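Local coordinates for N-acyl-D-glutamate deacylase (Bordetella bronchiseptica, PDB 3GIP), which catalyses the hydrolysis of N-acyl-D-glutamate to D-glutamate and a carboxylate, as a zinc-containing member of the amidohydrolase superfamily, at residues Ala164-Met169 with Glu202-Val207. Sequence-based numbering, arbitrary orientation.
Sequences AEQQAM and EGLARV
The carboxamide nitrogen of Gln166, NE2, reaches across to helix 198-210, where it hydrogen-bonds the backbone carbonyl oxygen of Glu200 and comes to 4.0 Å from CA of Gly203. Helices 163-179 and 198-210 are two of the outer helices of the amidohydrolase TIM barrel; strand 183-187 lies between them in sequence and pairs in parallel with strand 214-218, which follows the second. The short segments run in roughly the same direction, inclined by 33°, with axes 10.0 Å apart at their closest. Gln166 reaches the second helix because its CG lies anti to the backbone N (chi1 175°), while a bend at chi2 (67°) turns the amide end toward the neighbouring helix. There the nitrogen sits beside bare backbone, since Gly203 presents no side chain to the amide. Elsewhere on the same helix the guanidinium of Arg206 lies over CA of Gly203, which sits 3.3 Å from the plane, nearer the edge of the group than its middle.

About one turn on from Gln166, and at the residue next to Gly203, the contact becomes apolar. Leu204 extends its CD2 branch toward the other helix, 4.2 Å from CB of Met169. Both residues are buried, and helix 146-153 packs against the pair, with Ala153 and Arg150 touching Met169 and Leu149 and His146 touching Leu204. The same CD2 methyl of Leu204 also rests against the backbone of Met169, 3.8 Å from its carbonyl O and 3.9 Å from its C.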
ATOM      1  N   ALA A 164      26.574 -14.522 -11.743  1.00 18.78           N
ATOM      2  CA  ALA A 164      26.384 -15.150 -10.439  1.00 18.67           C
ATOM      3  C   ALA A 164      25.517 -14.300  -9.511  1.00 17.92           C
ATOM      4  O   ALA A 164      24.688 -14.830  -8.772  1.00 18.70           O
ATOM      5  CB  ALA A 164      27.737 -15.422  -9.787  1.00 18.78           C
ATOM      6  N   GLU A 165      25.717 -12.987  -9.539  1.00 19.01           N
ATOM      7  CA  GLU A 165      24.932 -12.091  -8.690  1.00 17.93           C
ATOM      8  C   GLU A 165      23.481 -12.053  -9.163  1.00 17.71           C
ATOM      9  O   GLU A 165      22.559 -12.008  -8.347  1.00 17.82           O
ATOM     10  CB  GLU A 165      25.537 -10.682  -8.695  1.00 18.17           C
ATOM     11  CG  GLU A 165      26.920 -10.620  -8.058  1.00 19.49           C
ATOM     12  CD  GLU A 165      27.586  -9.265  -8.204  1.00 20.40           C
ATOM     13  OE1 GLU A 165      27.453  -8.649  -9.282  1.00 20.78           O
ATOM     14  OE2 GLU A 165      28.259  -8.825  -7.245  1.00 19.31           O
ATOM     15  N   GLN A 166      23.279 -12.079 -10.478  1.00 17.33           N
ATOM     16  CA  GLN A 166      21.926 -12.078 -11.025  1.00 17.26           C
ATOM     17  C   GLN A 166      21.230 -13.351 -10.562  1.00 17.88           C
ATOM     18  O   GLN A 166      20.073 -13.324 -10.145  1.00 17.60           O
ATOM     19  CB  GLN A 166      21.962 -12.033 -12.553  1.00 16.49           C
ATOM     20  CG  GLN A 166      20.594 -12.151 -13.232  1.00 17.81           C
ATOM     21  CD  GLN A 166      19.694 -10.954 -12.969  1.00 18.39           C
ATOM     22  OE1 GLN A 166      20.143  -9.808 -13.008  1.00 19.27           O
ATOM     23  NE2 GLN A 166      18.412 -11.214 -12.720  1.00 18.43           N
ATOM     24  N   GLN A 167      21.944 -14.473 -10.625  1.00 17.04           N
ATOM     25  CA  GLN A 167      21.356 -15.737 -10.202  1.00 17.81           C
ATOM     26  C   GLN A 167      21.105 -15.737  -8.697  1.00 16.92           C
ATOM     27  O   GLN A 167      20.137 -16.332  -8.222  1.00 17.43           O
ATOM     28  CB  GLN A 167      22.269 -16.909 -10.580  1.00 18.53           C
ATOM     29  CG  GLN A 167      21.622 -18.276 -10.394  1.00 19.66           C
ATOM     30  CD  GLN A 167      20.328 -18.419 -11.180  1.00 19.09           C
ATOM     31  OE1 GLN A 167      20.299 -18.202 -12.391  1.00 20.48           O
ATOM     32  NE2 GLN A 167      19.252 -18.789 -10.493  1.00 20.99           N
ATOM     33  N   ALA A 168      21.974 -15.068  -7.945  1.00 17.44           N
ATOM     34  CA  ALA A 168      21.813 -14.998  -6.496  1.00 17.94           C
ATOM     35  C   ALA A 168      20.532 -14.245  -6.156  1.00 17.40           C
ATOM     36  O   ALA A 168      19.780 -14.645  -5.269  1.00 18.96           O
ATOM     37  CB  ALA A 168      23.008 -14.303  -5.865  1.00 18.24           C
ATOM     38  N   MET A 169      20.282 -13.151  -6.866  1.00 18.44           N
ATOM     39  CA  MET A 169      19.074 -12.375  -6.617  1.00 17.72           C
ATOM     40  C   MET A 169      17.842 -13.196  -6.981  1.00 17.82           C
ATOM     41  O   MET A 169      16.827 -13.152  -6.284  1.00 17.49           O
ATOM     42  CB  MET A 169      19.100 -11.067  -7.412  1.00 18.13           C
ATOM     43  CG  MET A 169      20.169 -10.089  -6.940  1.00 18.07           C
ATOM     44  SD  MET A 169      20.002  -8.432  -7.651  1.00 17.05           S
ATOM     45  CE  MET A 169      20.829  -8.661  -9.212  1.00 17.08           C
ATOM     46  N   GLU A 202      13.864  -8.601 -15.885  1.00 16.34           N
ATOM     47  CA  GLU A 202      13.169  -9.691 -16.559  1.00 16.84           C
ATOM     48  C   GLU A 202      13.501 -11.018 -15.889  1.00 16.65           C
ATOM     49  O   GLU A 202      12.645 -11.892 -15.770  1.00 16.10           O
ATOM     50  CB  GLU A 202      13.560  -9.735 -18.038  1.00 18.44           C
ATOM     51  CG  GLU A 202      13.186  -8.474 -18.797  1.00 22.64           C
ATOM     52  CD  GLU A 202      13.686  -8.478 -20.227  1.00 25.66           C
ATOM     53  OE1 GLU A 202      14.797  -9.000 -20.466  1.00 27.08           O
ATOM     54  OE2 GLU A 202      12.976  -7.946 -21.107  1.00 24.45           O
ATOM     55  N   GLY A 203      14.752 -11.165 -15.455  1.00 15.76           N
ATOM     56  CA  GLY A 203      15.157 -12.389 -14.789  1.00 16.08           C
ATOM     57  C   GLY A 203      14.322 -12.629 -13.546  1.00 16.78           C
ATOM     58  O   GLY A 203      13.850 -13.741 -13.306  1.00 16.48           O
ATOM     59  N   LEU A 204      14.129 -11.580 -12.752  1.00 15.58           N
ATOM     60  CA  LEU A 204      13.335 -11.694 -11.535  1.00 16.01           C
ATOM     61  C   LEU A 204      11.872 -11.934 -11.895  1.00 14.98           C
ATOM     62  O   LEU A 204      11.178 -12.717 -11.240  1.00 15.09           O
ATOM     63  CB  LEU A 204      13.474 -10.418 -10.699  1.00 16.24           C
ATOM     64  CG  LEU A 204      14.892 -10.180 -10.165  1.00 15.31           C
ATOM     65  CD1 LEU A 204      14.994  -8.801  -9.528  1.00 17.49           C
ATOM     66  CD2 LEU A 204      15.238 -11.263  -9.153  1.00 17.73           C
ATOM     67  N   ALA A 205      11.411 -11.265 -12.946  1.00 15.03           N
ATOM     68  CA  ALA A 205      10.032 -11.407 -13.400  1.00 15.34           C
ATOM     69  C   ALA A 205       9.726 -12.839 -13.843  1.00 15.83           C
ATOM     70  O   ALA A 205       8.618 -13.336 -13.637  1.00 15.91           O
ATOM     71  CB  ALA A 205       9.754 -10.427 -14.541  1.00 16.67           C
ATOM     72  N   ARG A 206      10.706 -13.504 -14.452  1.00 17.71           N
ATOM     73  CA  ARG A 206      10.506 -14.882 -14.895  1.00 17.31           C
ATOM     74  C   ARG A 206      10.302 -15.787 -13.685  1.00 17.60           C
ATOM     75  O   ARG A 206       9.480 -16.706 -13.711  1.00 18.03           O
ATOM     76  CB  ARG A 206      11.706 -15.380 -15.708  1.00 18.26           C
ATOM     77  CG  ARG A 206      11.844 -14.762 -17.090  1.00 18.90           C
ATOM     78  CD  ARG A 206      12.736 -15.622 -17.986  1.00 19.94           C
ATOM     79  NE  ARG A 206      14.090 -15.773 -17.453  1.00 21.17           N
ATOM     80  CZ  ARG A 206      15.034 -14.841 -17.525  1.00 20.78           C
ATOM     81  NH1 ARG A 206      14.782 -13.679 -18.112  1.00 23.25           N
ATOM     82  NH2 ARG A 206      16.235 -15.069 -17.007  1.00 22.97           N
ATOM     83  N   VAL A 207      11.061 -15.528 -12.625  1.00 17.10           N
ATOM     84  CA  VAL A 207      10.950 -16.309 -11.402  1.00 17.47           C
ATOM     85  C   VAL A 207       9.566 -16.109 -10.786  1.00 17.80           C
ATOM     86  O   VAL A 207       8.933 -17.062 -10.334  1.00 18.74           O
ATOM     87  CB  VAL A 207      12.031 -15.894 -10.376  1.00 18.72           C
ATOM     88  CG1 VAL A 207      11.822 -16.633  -9.063  1.00 18.86           C
ATOM     89  CG2 VAL A 207      13.416 -16.190 -10.940  1.00 19.56           C
TER